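Local coordinates for beta-lactamase domain protein (PDB 5I0P) that binds two zinc ions in a metallo-beta-lactamase fold and is probably a metal-dependent hydrolase, its natural substrate not being established, at residues T67-G72 with R97-H102; D106-A111 with A184-Y189. All blocks are in the same frame, centred on the assembly; numbering follows the deposited sequence.

Contact 1: T67-G72 with R97-H102; sequences TIVDCG and RVLVTH. With ZN (zinc ion), chain E.
OD2 of Asp-70 is gripped by two donors, OG1 of Thr-101 at 2.8 Å and ND1 of His-107, a ligand of one of the two zinc ions. The other carboxylate oxygen, OD1 of Asp-70, takes the backbone N of Thr-101 at 2.8 Å with an N-H...O angle of 167°; toward Thr-101 both oxygens use their syn lone pairs. The hydroxyl can serve because chi1 of Thr-101 (57°) sets OG1 between the backbone N and the carbonyl carbon. OG1 of Thr-101 in turn accepts a hydrogen bond from ND1 of the next residue, His-102, at 2.9 Å, and NE2 of His-102 coordinates the other zinc ion at 2.4 Å, in a site completed by His-104, His-213 and Asp-232. Asp-70 is thus a second-shell residue for the zinc ion of His-107, and supports His-102 one step further out, through Thr-101.

Behind this end the strands run parallel, their axes 4.6 Å apart at 23°. Ile-68 offers both its N and its O to strand 97-99, N to O of Arg-97 and O to N of Leu-99, the latter at 2.7 Å; N of Asp-70 then closes on O of Leu-99. On one face CG2 of Ile-68 meets CG1 of Val-98, and SG of Cys-71 rests against CG1 of Val-98 and CG2 of Val-100 (3.7 Å to the latter). The other face carries Val-69 and Leu-99. At the far end NE of Arg-97 points at OG1 of Thr-67, which lies in the guanidinium plane, while Asp-58 binds both residues.

Strands 63-69 and 95-99, joined through helix 76-88, form a beta-alpha-beta crossover whose second strand leads into the histidine-rich metal-binding loop of the metallo-beta-lactamase fold.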
ATOM      1  N   THR A  67     -18.958   0.522  -4.891  1.00 42.37           N
ATOM      2  CA  THR A  67     -17.859  -0.357  -4.543  1.00 43.83           C
ATOM      3  C   THR A  67     -16.883   0.458  -3.718  1.00 35.99           C
ATOM      4  O   THR A  67     -16.510   1.570  -4.113  1.00 30.26           O
ATOM      5  CB  THR A  67     -17.166  -0.926  -5.769  1.00 47.06           C
ATOM      6  OG1 THR A  67     -18.030  -1.895  -6.362  1.00 42.96           O
ATOM      7  CG2 THR A  67     -15.861  -1.624  -5.334  1.00 45.15           C
ATOM      8  N   ILE A  68     -16.557  -0.046  -2.538  1.00 34.99           N
ATOM      9  CA  ILE A  68     -15.581   0.595  -1.674  1.00 35.19           C
ATOM     10  C   ILE A  68     -14.203   0.085  -2.037  1.00 30.16           C
ATOM     11  O   ILE A  68     -14.010  -1.122  -2.224  1.00 32.77           O
ATOM     12  CB  ILE A  68     -15.894   0.321  -0.194  1.00 35.02           C
ATOM     13  CG1 ILE A  68     -17.175   1.051   0.222  1.00 34.64           C
ATOM     14  CG2 ILE A  68     -14.733   0.755   0.656  1.00 24.13           C
ATOM     15  CD1 ILE A  68     -17.589   0.737   1.642  1.00 27.26           C
ATOM     16  N   VAL A  69     -13.236   0.987  -2.130  1.00 25.85           N
ATOM     17  CA  VAL A  69     -11.839   0.578  -2.216  1.00 23.27           C
ATOM     18  C   VAL A  69     -11.117   1.040  -0.961  1.00 31.19           C
ATOM     19  O   VAL A  69     -10.825   2.235  -0.801  1.00 37.23           O
ATOM     20  CB  VAL A  69     -11.161   1.110  -3.482  1.00 25.23           C
ATOM     21  CG1 VAL A  69      -9.677   0.659  -3.536  1.00 20.52           C
ATOM     22  CG2 VAL A  69     -11.953   0.647  -4.724  1.00 23.96           C
ATOM     23  N   ASP A  70     -10.783   0.068  -0.102  1.00 31.73           N
ATOM     24  CA  ASP A  70     -10.010   0.241   1.133  1.00 23.08           C
ATOM     25  C   ASP A  70     -10.858   0.839   2.254  1.00 20.89           C
ATOM     26  O   ASP A  70     -11.844   1.527   2.007  1.00 24.30           O
ATOM     27  CB  ASP A  70      -8.735   1.065   0.856  1.00 21.02           C
ATOM     28  CG  ASP A  70      -7.678   0.268   0.071  1.00 26.53           C
ATOM     29  OD1 ASP A  70      -7.852  -0.953  -0.070  1.00 25.59           O
ATOM     30  OD2 ASP A  70      -6.663   0.848  -0.386  1.00 24.10           O
ATOM     31  N   CYS A  71     -10.451   0.605   3.496  1.00 20.79           N
ATOM     32  CA  CYS A  71     -11.380   0.556   4.615  1.00 28.44           C
ATOM     33  C   CYS A  71     -11.073   1.478   5.789  1.00 33.62           C
ATOM     34  O   CYS A  71     -11.996   1.838   6.529  1.00 33.39           O
ATOM     35  CB  CYS A  71     -11.432  -0.894   5.135  1.00 28.70           C
ATOM     36  SG  CYS A  71     -11.729  -2.088   3.843  1.00 34.70           S
ATOM     37  N   GLY A  72      -9.797   1.832   5.991  1.00 27.49           N
ATOM     38  CA  GLY A  72      -9.364   2.452   7.219  1.00 27.10           C
ATOM     39  C   GLY A  72      -8.986   1.395   8.239  1.00 31.80           C
ATOM     40  O   GLY A  72      -9.268   0.206   8.077  1.00 38.09           O
ATOM     41  N   ARG A  97     -19.948  -4.161  -2.597  1.00 43.52           N
ATOM     42  CA  ARG A  97     -18.798  -5.015  -2.349  1.00 39.22           C
ATOM     43  C   ARG A  97     -17.694  -4.126  -1.786  1.00 37.87           C
ATOM     44  O   ARG A  97     -17.715  -2.901  -1.938  1.00 32.82           O
ATOM     45  CB  ARG A  97     -18.330  -5.746  -3.624  1.00 34.07           C
ATOM     46  CG  ARG A  97     -17.901  -4.837  -4.757  1.00 29.10           C
ATOM     47  CD  ARG A  97     -17.401  -5.570  -5.966  1.00 29.25           C
ATOM     48  NE  ARG A  97     -17.546  -4.706  -7.127  1.00 35.87           N
ATOM     49  CZ  ARG A  97     -17.419  -5.099  -8.389  1.00 41.17           C
ATOM     50  NH1 ARG A  97     -17.131  -6.370  -8.653  1.00 50.34           N
ATOM     51  NH2 ARG A  97     -17.621  -4.235  -9.386  1.00 37.97           N
ATOM     52  N   VAL A  98     -16.749  -4.753  -1.105  1.00 28.10           N
ATOM     53  CA  VAL A  98     -15.593  -4.052  -0.581  1.00 31.21           C
ATOM     54  C   VAL A  98     -14.348  -4.624  -1.256  1.00 35.28           C
ATOM     55  O   VAL A  98     -14.086  -5.838  -1.189  1.00 28.35           O
ATOM     56  CB  VAL A  98     -15.506  -4.160   0.944  1.00 29.74           C
ATOM     57  CG1 VAL A  98     -14.278  -3.451   1.428  1.00 23.65           C
ATOM     58  CG2 VAL A  98     -16.770  -3.581   1.578  1.00 31.84           C
ATOM     59  N   LEU A  99     -13.591  -3.751  -1.912  1.00 30.80           N
ATOM     60  CA  LEU A  99     -12.357  -4.115  -2.573  1.00 30.35           C
ATOM     61  C   LEU A  99     -11.185  -3.557  -1.777  1.00 34.24           C
ATOM     62  O   LEU A  99     -11.246  -2.426  -1.299  1.00 41.91           O
ATOM     63  CB  LEU A  99     -12.379  -3.576  -3.991  1.00 31.43           C
ATOM     64  CG  LEU A  99     -11.427  -4.176  -4.988  1.00 35.56           C
ATOM     65  CD1 LEU A  99     -11.991  -4.051  -6.377  1.00 23.73           C
ATOM     66  CD2 LEU A  99     -10.073  -3.434  -4.870  1.00 37.20           C
ATOM     67  N   VAL A 100     -10.126  -4.349  -1.613  1.00 34.18           N
ATOM     68  CA  VAL A 100      -8.978  -3.964  -0.790  1.00 28.89           C
ATOM     69  C   VAL A 100      -7.671  -4.115  -1.575  1.00 24.85           C
ATOM     70  O   VAL A 100      -7.395  -5.177  -2.144  1.00 21.71           O
ATOM     71  CB  VAL A 100      -8.932  -4.775   0.517  1.00 26.66           C
ATOM     72  CG1 VAL A 100      -7.594  -4.551   1.237  1.00 25.65           C
ATOM     73  CG2 VAL A 100     -10.112  -4.371   1.386  1.00 24.08           C
ATOM     74  N   THR A 101      -6.853  -3.059  -1.579  1.00 18.67           N
ATOM     75  CA  THR A 101      -5.626  -3.086  -2.365  1.00 22.67           C
ATOM     76  C   THR A 101      -4.589  -4.058  -1.793  1.00 25.12           C
ATOM     77  O   THR A 101      -3.856  -4.716  -2.547  1.00 23.06           O
ATOM     78  CB  THR A 101      -5.039  -1.664  -2.468  1.00 18.92           C
ATOM     79  OG1 THR A 101      -4.810  -1.111  -1.164  1.00 23.59           O
ATOM     80  CG2 THR A 101      -5.939  -0.751  -3.243  1.00 18.41           C
ATOM     81  N   HIS A 102      -4.480  -4.130  -0.475  1.00 17.86           N
ATOM     82  CA  HIS A 102      -3.446  -4.930   0.143  1.00 17.76           C
ATOM     83  C   HIS A 102      -3.727  -4.942   1.640  1.00 28.53           C
ATOM     84  O   HIS A 102      -4.595  -4.208   2.121  1.00 22.94           O
ATOM     85  CB  HIS A 102      -2.035  -4.419  -0.199  1.00 21.99           C
ATOM     86  CG  HIS A 102      -1.662  -3.085   0.392  1.00 25.56           C
ATOM     87  ND1 HIS A 102      -2.252  -1.894   0.016  1.00 25.48           N
ATOM     88  CD2 HIS A 102      -0.716  -2.759   1.305  1.00 22.15           C
ATOM     89  CE1 HIS A 102      -1.691  -0.896   0.671  1.00 20.68           C
ATOM     90  NE2 HIS A 102      -0.758  -1.398   1.460  1.00 24.39           N
TER
HETATM   91 ZN    ZN E 400       0.857  -0.277   2.865  1.00 50.66          ZN

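Contact 2: D106-A111 with A184-Y189; sequences DHFGLA and AVPPRY. With ZN (zinc ion), chain F.
Phe-108 and Val-185 meet where the short helix 105-108 of the metallo-beta-lactamase fold, which carries the zinc ligands Asp-106 and His-107, packs on the irregular chain before strand 190-192. The main bump is the far end of the Phe-108 ring, which fits between CG1 of Val-185 and CD of Pro-186: CZ of Phe-108 lies 3.5 Å from the valine methyl and 4.2 Å from the proline methylene, and both meet the ring obliquely. A chi1 of -169° swings the phenyl group away from its own N and out to the loop, where it crosses the valine side chain at about a right angle. The Pro-186 ring points back against the phenyl group.

On its other contact CG of Pro-186 sits against Ala-111, 4.0 Å from its carbonyl C and 4.2 Å from its CB. The proline therefore touches both Phe-108 and Ala-111, the first and last residues of a type I beta turn closed by N of Ala-111 on O of Phe-108. Leu-127 and Met-129 of strand 126-130 also touch the Phe-108 side chain, while Tyr-134 and Cys-138 of helix 131-141 pack on Val-185.

A water links the two backbones, 2.8 Å from O of Phe-108 and 3.1 Å from O of Ala-184; its oxygen sits over the centre of the Phe-108 ring, 4.1 Å above the plane.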
ATOM      1  N   ASP A 106      -4.203  -0.032   7.641  1.00 28.24           N
ATOM      2  CA  ASP A 106      -4.960   1.151   7.275  1.00 30.95           C
ATOM      3  C   ASP A 106      -5.828   0.904   6.036  1.00 31.86           C
ATOM      4  O   ASP A 106      -6.823   1.618   5.847  1.00 30.05           O
ATOM      5  CB  ASP A 106      -4.027   2.382   7.117  1.00 27.62           C
ATOM      6  CG  ASP A 106      -2.749   2.104   6.292  1.00 34.74           C
ATOM      7  OD1 ASP A 106      -2.355   2.996   5.489  1.00 39.85           O
ATOM      8  OD2 ASP A 106      -2.133   1.023   6.432  1.00 34.86           O
ATOM      9  N   HIS A 107      -5.529  -0.130   5.231  1.00 24.11           N
ATOM     10  CA  HIS A 107      -6.377  -0.440   4.079  1.00 18.65           C
ATOM     11  C   HIS A 107      -7.437  -1.487   4.372  1.00 21.35           C
ATOM     12  O   HIS A 107      -8.540  -1.404   3.815  1.00 27.60           O
ATOM     13  CB  HIS A 107      -5.520  -0.886   2.901  1.00 18.06           C
ATOM     14  CG  HIS A 107      -4.515   0.139   2.496  1.00 30.45           C
ATOM     15  ND1 HIS A 107      -4.647   0.903   1.352  1.00 28.04           N
ATOM     16  CD2 HIS A 107      -3.398   0.584   3.118  1.00 19.03           C
ATOM     17  CE1 HIS A 107      -3.625   1.734   1.258  1.00 18.99           C
ATOM     18  NE2 HIS A 107      -2.852   1.557   2.313  1.00 24.00           N
ATOM     19  N   PHE A 108      -7.159  -2.386   5.324  1.00 19.38           N
ATOM     20  CA  PHE A 108      -7.864  -3.642   5.502  1.00 19.86           C
ATOM     21  C   PHE A 108      -8.589  -3.743   6.829  1.00 20.85           C
ATOM     22  O   PHE A 108      -9.478  -4.585   6.948  1.00 21.37           O
ATOM     23  CB  PHE A 108      -6.862  -4.800   5.409  1.00 24.23           C
ATOM     24  CG  PHE A 108      -7.466  -6.162   5.320  1.00 23.09           C
ATOM     25  CD1 PHE A 108      -8.532  -6.427   4.479  1.00 27.88           C
ATOM     26  CD2 PHE A 108      -6.909  -7.221   6.044  1.00 26.38           C
ATOM     27  CE1 PHE A 108      -9.070  -7.728   4.377  1.00 23.51           C
ATOM     28  CE2 PHE A 108      -7.402  -8.522   5.922  1.00 29.97           C
ATOM     29  CZ  PHE A 108      -8.501  -8.766   5.087  1.00 30.78           C
ATOM     30  N   GLY A 109      -8.261  -2.886   7.800  1.00 22.90           N
ATOM     31  CA  GLY A 109      -8.766  -3.060   9.156  1.00 23.90           C
ATOM     32  C   GLY A 109     -10.282  -3.157   9.254  1.00 31.24           C
ATOM     33  O   GLY A 109     -10.813  -4.014   9.973  1.00 33.38           O
ATOM     34  N   LEU A 110     -11.005  -2.267   8.554  1.00 31.93           N
ATOM     35  CA  LEU A 110     -12.461  -2.205   8.680  1.00 34.15           C
ATOM     36  C   LEU A 110     -13.182  -3.013   7.608  1.00 31.68           C
ATOM     37  O   LEU A 110     -14.384  -2.799   7.379  1.00 29.88           O
ATOM     38  CB  LEU A 110     -12.953  -0.760   8.653  1.00 28.16           C
ATOM     39  CG  LEU A 110     -12.765  -0.083   9.984  1.00 28.70           C
ATOM     40  CD1 LEU A 110     -13.258   1.340   9.890  1.00 31.23           C
ATOM     41  CD2 LEU A 110     -13.522  -0.858  11.010  1.00 33.41           C
ATOM     42  N   ALA A 111     -12.467  -3.907   6.930  1.00 29.13           N
ATOM     43  CA  ALA A 111     -13.071  -4.670   5.851  1.00 27.79           C
ATOM     44  C   ALA A 111     -14.227  -5.532   6.361  1.00 33.96           C
ATOM     45  O   ALA A 111     -15.335  -5.506   5.791  1.00 33.19           O
ATOM     46  CB  ALA A 111     -12.001  -5.507   5.157  1.00 26.83           C
ATOM     47  N   ALA A 184     -10.961  -8.206  13.181  1.00 31.70           N
ATOM     48  CA  ALA A 184     -11.733  -9.269  12.565  1.00 40.64           C
ATOM     49  C   ALA A 184     -11.425  -9.223  11.077  1.00 40.82           C
ATOM     50  O   ALA A 184     -11.155  -8.159  10.517  1.00 38.85           O
ATOM     51  CB  ALA A 184     -13.249  -9.117  12.817  1.00 32.83           C
ATOM     52  N   VAL A 185     -11.493 -10.382  10.434  1.00 39.62           N
ATOM     53  CA  VAL A 185     -11.221 -10.453   9.002  1.00 37.56           C
ATOM     54  C   VAL A 185     -12.402 -11.159   8.346  1.00 37.83           C
ATOM     55  O   VAL A 185     -12.976 -12.074   8.948  1.00 42.90           O
ATOM     56  CB  VAL A 185      -9.884 -11.167   8.733  1.00 33.92           C
ATOM     57  CG1 VAL A 185      -9.608 -11.235   7.284  1.00 42.94           C
ATOM     58  CG2 VAL A 185      -8.753 -10.417   9.368  1.00 39.20           C
ATOM     59  N   PRO A 186     -12.850 -10.741   7.167  1.00 38.66           N
ATOM     60  CA  PRO A 186     -13.913 -11.479   6.498  1.00 39.62           C
ATOM     61  C   PRO A 186     -13.468 -12.906   6.236  1.00 41.99           C
ATOM     62  O   PRO A 186     -12.345 -13.126   5.749  1.00 30.94           O
ATOM     63  CB  PRO A 186     -14.115 -10.709   5.187  1.00 36.37           C
ATOM     64  CG  PRO A 186     -13.548  -9.366   5.447  1.00 42.68           C
ATOM     65  CD  PRO A 186     -12.397  -9.594   6.363  1.00 35.05           C
ATOM     66  N   PRO A 187     -14.313 -13.888   6.572  1.00 33.70           N
ATOM     67  CA  PRO A 187     -13.957 -15.302   6.417  1.00 33.16           C
ATOM     68  C   PRO A 187     -14.067 -15.830   5.002  1.00 42.01           C
ATOM     69  O   PRO A 187     -13.852 -17.024   4.802  1.00 33.79           O
ATOM     70  CB  PRO A 187     -14.964 -16.001   7.319  1.00 34.49           C
ATOM     71  CG  PRO A 187     -16.158 -15.116   7.278  1.00 34.90           C
ATOM     72  CD  PRO A 187     -15.681 -13.713   7.089  1.00 33.78           C
ATOM     73  N   ARG A 188     -14.457 -15.003   4.036  1.00 40.67           N
ATOM     74  CA  ARG A 188     -14.556 -15.395   2.637  1.00 41.46           C
ATOM     75  C   ARG A 188     -14.075 -14.240   1.791  1.00 35.28           C
ATOM     76  O   ARG A 188     -14.113 -13.091   2.219  1.00 40.68           O
ATOM     77  CB  ARG A 188     -16.007 -15.695   2.219  1.00 43.71           C
ATOM     78  CG  ARG A 188     -16.636 -16.809   2.920  1.00 49.10           C
ATOM     79  CD  ARG A 188     -18.121 -16.799   2.696  1.00 57.64           C
ATOM     80  NE  ARG A 188     -18.649 -18.043   3.222  1.00 73.01           N
ATOM     81  CZ  ARG A 188     -18.890 -18.273   4.505  1.00 77.76           C
ATOM     82  NH1 ARG A 188     -18.663 -17.324   5.401  1.00 74.41           N
ATOM     83  NH2 ARG A 188     -19.354 -19.459   4.885  1.00 81.65           N
ATOM     84  N   TYR A 189     -13.717 -14.534   0.553  1.00 31.37           N
ATOM     85  CA  TYR A 189     -13.325 -13.451  -0.325  1.00 30.47           C
ATOM     86  C   TYR A 189     -13.516 -13.889  -1.763  1.00 33.18           C
ATOM     87  O   TYR A 189     -13.639 -15.072  -2.051  1.00 31.38           O
ATOM     88  CB  TYR A 189     -11.874 -13.020  -0.048  1.00 29.44           C
ATOM     89  CG  TYR A 189     -10.831 -13.883  -0.694  1.00 31.89           C
ATOM     90  CD1 TYR A 189     -10.746 -15.226  -0.391  1.00 29.91           C
ATOM     91  CD2 TYR A 189      -9.897 -13.345  -1.570  1.00 28.46           C
ATOM     92  CE1 TYR A 189      -9.775 -16.017  -0.958  1.00 36.62           C
ATOM     93  CE2 TYR A 189      -8.932 -14.119  -2.148  1.00 28.39           C
ATOM     94  CZ  TYR A 189      -8.879 -15.461  -1.835  1.00 30.12           C
ATOM     95  OH  TYR A 189      -7.948 -16.262  -2.398  1.00 30.45           O
TER
HETATM   96 ZN    ZN F 401      -1.049   2.673   3.188  1.00 37.13          ZN
HETATM   97  O   HOH W   1     -11.052  -6.660   7.858  1.00 22.53           O

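Overall arrangement
The two contacts lie about 9 Å apart, centre to centre, and follow each other along the chain: the loop after strand 95-99 of contact 1 leads to helix 105-108 of contact 2. They touch at the metal centre and on its flank. Asp-70 is the bridge from contact 1 to the second zinc site, and CE1 of His-102 packs 3.2 Å from NE2 of His-107. Each contact contributes to a different zinc ion, His-102 to one and Asp-106 with His-107 to the other, and Asp-232 bridges both. Farther from the metals, O of Gly-72 lies 3.1 Å from N of Leu-110. The centre of contact 2 is farther from the chain's centre, about 15 Å against 12 Å, with the Phe-108 side chain about 7 Å from that of His-102.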